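Local coordinates for protein leucine aminopeptidase A1, chloroplastic (Solanum lycopersicum, PDB 5D8N) that removes unsubstituted N-terminal amino acids, preferably leucine, from peptides as a magnesium-dependent homohexamer, regulates wound signalling and has a role in insect defence, at residues A[441-444]-A[445-448]; A[164-167]-A[168-172]. The protein carries 1 engineered substitution. One frame throughout, in Å; residues are numbered along the deposited sequence.

Contact 1 (A[441-444]-A[445-448]); sequences EAAE and ASGE
Ala443 O receives the amide of Gly447 at 2.8 Å from Gly447 N, the shortest of three successive i to i+4 backbone bonds in this last turn, although the N-H is bent to 133°. One residue earlier, Ser446 N lies 2.9 Å from Ala442 O, and before that Ala445 N is 3.0 Å from Glu441 O. The serine then adds a side-chain bond of its own: the N-H of Glu448 reaches Ser446 OG over 3.2 Å in a nearly straight line (162°), an ST turn. A chi1 of 71° sets OG between the serine's own backbone N and carbonyl carbon, and this also brings OG within 3.2 Å of Ala443 O. The same OG is hydrogen-bonded to Thr521 OG1, which binds Glu448 OE1 too, while Glu448 OE2 takes the amide of Gly518. Replacing Ser446 by an alanine would probably leave the Glu448 amide without its side-chain acceptor and Thr521 with one partner fewer. Here the chain finishes helix 433-446, the crossover helix of a beta-alpha-beta unit that links parallel strands 426-429 and 450-452 at the edge of the catalytic domain's large sheet. Gly447 leaves the helix with a positive phi, at which a beta carbon would be jammed against the carbonyl oxygen of Ser446, and the chain can turn toward the second strand. The remaining packing is small in scale. Ala443 CB rests 3.4 Å from Glu448 O as the chain comes round, and Ala445 CB sits 3.6 Å from Ala442 O. On the face toward helix 519-527, Ala442 meets Trp525 and Ala445 meets Glu524.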
loop_
_atom_site.group_PDB
_atom_site.type_symbol
_atom_site.label_atom_id
_atom_site.label_comp_id
_atom_site.label_asym_id
_atom_site.label_seq_id
_atom_site.Cartn_x
_atom_site.Cartn_y
_atom_site.Cartn_z
ATOM N N GLU A 441 -2.113 -24.133 -34.888
ATOM C CA GLU A 441 -1.952 -25.522 -35.323
ATOM C C GLU A 441 -0.663 -26.155 -34.787
ATOM O O GLU A 441 -0.647 -27.323 -34.401
ATOM C CB GLU A 441 -2.018 -25.611 -36.847
ATOM C CG GLU A 441 -3.442 -25.447 -37.395
ATOM C CD GLU A 441 -3.533 -25.220 -38.909
ATOM O OE1 GLU A 441 -2.498 -25.311 -39.613
ATOM O OE2 GLU A 441 -4.635 -24.864 -39.389
ATOM N N ALA A 442 0.408 -25.371 -34.716
ATOM C CA ALA A 442 1.664 -25.909 -34.196
ATOM C C ALA A 442 1.522 -26.275 -32.723
ATOM O O ALA A 442 2.027 -27.309 -32.301
ATOM C CB ALA A 442 2.787 -24.901 -34.388
ATOM N N ALA A 443 0.747 -25.486 -31.985
ATOM C CA ALA A 443 0.538 -25.730 -30.567
ATOM C C ALA A 443 -0.387 -26.914 -30.325
ATOM O O ALA A 443 -0.225 -27.660 -29.364
ATOM C CB ALA A 443 -0.025 -24.495 -29.885
ATOM N N GLU A 444 -1.381 -27.055 -31.190
ATOM C CA GLU A 444 -2.206 -28.239 -31.206
ATOM C C GLU A 444 -1.375 -29.515 -31.406
ATOM O O GLU A 444 -1.564 -30.481 -30.680
ATOM C CB GLU A 444 -3.269 -28.090 -32.297
ATOM C CG GLU A 444 -4.255 -29.237 -32.450
ATOM C CD GLU A 444 -5.290 -29.274 -31.342
ATOM O OE1 GLU A 444 -5.626 -28.190 -30.809
ATOM O OE2 GLU A 444 -5.736 -30.391 -30.987
ATOM N N ALA A 445 -0.398 -29.489 -32.316
ATOM C CA ALA A 445 0.488 -30.622 -32.519
ATOM C C ALA A 445 1.455 -30.846 -31.356
ATOM O O ALA A 445 1.646 -31.978 -30.923
ATOM C CB ALA A 445 1.244 -30.495 -33.847
ATOM N N SER A 446 2.023 -29.785 -30.793
ATOM C CA SER A 446 2.970 -29.923 -29.690
ATOM C C SER A 446 2.301 -30.216 -28.349
ATOM O O SER A 446 2.919 -30.738 -27.426
ATOM C CB SER A 446 3.755 -28.626 -29.557
ATOM O OG SER A 446 2.963 -27.558 -29.056
ATOM N N GLY A 447 1.040 -29.840 -28.202
ATOM C CA GLY A 447 0.376 -29.978 -26.929
ATOM C C GLY A 447 0.493 -28.778 -26.013
ATOM O O GLY A 447 -0.094 -28.779 -24.935
ATOM N N GLU A 448 1.175 -27.722 -26.458
ATOM C CA GLU A 448 1.362 -26.535 -25.628
ATOM C C GLU A 448 0.121 -25.636 -25.683
ATOM O O GLU A 448 -0.593 -25.583 -26.684
ATOM C CB GLU A 448 2.621 -25.792 -26.060
ATOM C CG GLU A 448 3.888 -26.585 -25.785
ATOM C CD GLU A 448 5.167 -25.737 -25.768
ATOM O OE1 GLU A 448 5.469 -25.071 -26.782
ATOM O OE2 GLU A 448 5.972 -25.900 -24.822
#

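Contact 2 (A[164-167]-A[168-172]); sequences TGVV and LGSFE
Val166 O is gripped twice by Ser170: the hydroxyl donates to it with OG 2.8 Å from Val166 O, and the amide adds a weak, bent bond. With chi1 at -63°, OG stands beside the serine's own backbone N, and hydroxyl and amide can therefore converge on one carbonyl four residues back. The amide is shared as well, since Ser170 N also lies 3.3 Å from Val167 O, approaching from well above that carbonyl's plane. This mixture of i to i+4 and i to i+3 bonding contrasts with the regular turn just before it, where Leu168 N points almost straight (171°) at Thr164 O over 2.9 Å. Gly169 N keeps 2.9 Å to Gly165 O but from above the carbonyl plane; a beta carbon on Gly169 would clash with that oxygen. The segment belongs to helix 152-170, which connects the neighbouring parallel strands 139-144 and 187-191 in a beta-alpha-beta crossover of the macro-type N-terminal domain. Beyond it, Phe171 N turns back to Leu168 O. The apolar part of the contact runs along one side of the helix, where Thr164 and Leu168 lie side by side and point the same way. Their methyls meet with Thr164 CG2 3.7 Å from Leu168 CD1, and Leu168 CG comes within 3.3 Å of Thr164 O. The threonine's hydroxyl is engaged by Ser160 O. Helix 197-221 covers this side through Ala206 on Thr164, Val213 on Leu168 and Ile214 on Phe171, whereas Ser170 touches Ala129 of helix 119-134.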
loop_
_atom_site.group_PDB
_atom_site.type_symbol
_atom_site.label_atom_id
_atom_site.label_comp_id
_atom_site.label_asym_id
_atom_site.label_seq_id
_atom_site.Cartn_x
_atom_site.Cartn_y
_atom_site.Cartn_z
ATOM N N THR A 164 8.463 -38.652 -24.854
ATOM C CA THR A 164 8.645 -37.263 -24.431
ATOM C C THR A 164 8.307 -37.123 -22.943
ATOM O O THR A 164 9.089 -36.570 -22.154
ATOM C CB THR A 164 7.747 -36.336 -25.274
ATOM O OG1 THR A 164 8.177 -36.349 -26.647
ATOM C CG2 THR A 164 7.755 -34.956 -24.742
ATOM N N GLY A 165 7.188 -37.697 -22.531
ATOM C CA GLY A 165 6.774 -37.585 -21.122
ATOM C C GLY A 165 7.770 -38.238 -20.174
ATOM O O GLY A 165 8.061 -37.729 -19.099
ATOM N N VAL A 166 8.302 -39.384 -20.579
ATOM C CA VAL A 166 9.280 -40.085 -19.735
ATOM C C VAL A 166 10.587 -39.266 -19.634
ATOM O O VAL A 166 11.152 -39.171 -18.564
ATOM C CB VAL A 166 9.571 -41.490 -20.259
ATOM C CG1 VAL A 166 10.718 -42.128 -19.484
ATOM C CG2 VAL A 166 8.318 -42.341 -20.146
ATOM N N VAL A 167 11.075 -38.753 -20.767
ATOM C CA VAL A 167 12.356 -38.065 -20.808
ATOM C C VAL A 167 12.258 -36.766 -20.012
ATOM O O VAL A 167 13.049 -36.521 -19.115
ATOM C CB VAL A 167 12.809 -37.777 -22.262
ATOM C CG1 VAL A 167 14.052 -36.894 -22.294
ATOM C CG2 VAL A 167 13.148 -39.070 -22.988
ATOM N N LEU A 168 11.208 -35.993 -20.266
ATOM C CA LEU A 168 11.070 -34.723 -19.591
ATOM C C LEU A 168 10.700 -34.937 -18.129
ATOM O O LEU A 168 11.168 -34.221 -17.275
ATOM C CB LEU A 168 9.983 -33.886 -20.265
ATOM C CG LEU A 168 10.301 -33.486 -21.689
ATOM C CD1 LEU A 168 9.162 -32.587 -22.207
ATOM C CD2 LEU A 168 11.627 -32.761 -21.710
ATOM N N GLY A 169 9.945 -35.993 -17.833
ATOM C CA GLY A 169 9.547 -36.286 -16.473
ATOM C C GLY A 169 10.696 -36.786 -15.626
ATOM O O GLY A 169 10.667 -36.593 -14.414
ATOM N N SER A 170 11.731 -37.339 -16.259
ATOM C CA SER A 170 12.905 -37.839 -15.541
ATOM C C SER A 170 13.959 -36.781 -15.302
ATOM O O SER A 170 14.906 -37.034 -14.565
ATOM C CB SER A 170 13.578 -38.971 -16.331
ATOM O OG SER A 170 12.664 -40.048 -16.435
ATOM N N PHE A 171 13.829 -35.624 -15.946
ATOM C CA PHE A 171 14.841 -34.582 -15.802
ATOM C C PHE A 171 14.813 -34.022 -14.390
ATOM O O PHE A 171 13.752 -33.681 -13.882
ATOM C CB PHE A 171 14.589 -33.465 -16.802
ATOM C CG PHE A 171 15.414 -32.238 -16.558
ATOM C CD1 PHE A 171 16.783 -32.254 -16.773
ATOM C CD2 PHE A 171 14.826 -31.094 -16.074
ATOM C CE1 PHE A 171 17.533 -31.099 -16.639
ATOM C CE2 PHE A 171 15.580 -29.953 -15.883
ATOM C CZ PHE A 171 16.927 -29.944 -16.214
ATOM N N GLU A 172 15.976 -33.920 -13.762
ATOM C CA GLU A 172 16.096 -33.279 -12.450
ATOM C C GLU A 172 17.363 -32.422 -12.465
ATOM O O GLU A 172 18.422 -32.877 -12.877
ATOM C CB GLU A 172 16.173 -34.311 -11.313
ATOM C CG GLU A 172 15.663 -33.804 -9.967
ATOM C CD GLU A 172 15.956 -34.734 -8.785
ATOM O OE1 GLU A 172 17.005 -35.420 -8.747
ATOM O OE2 GLU A 172 15.159 -34.725 -7.823
#

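How the contacts relate
Contacts 1 and 2 each involve the last turn of a crossover helix, one in the catalytic domain and the other in the N-terminal domain, and in each a serine side chain takes part in the ending. In contact 1 it reaches forward along the chain, in contact 2 back into the helix. Contact 2 comes first along the chain. Their centres are about 19 Å apart, with nearest atoms about 7 Å apart and no touch. Both lie away from the magnesium-binding residues and the probable active-site residues, although the side chain of Val167 in contact 2 is about 9 Å from a bound magnesium ion.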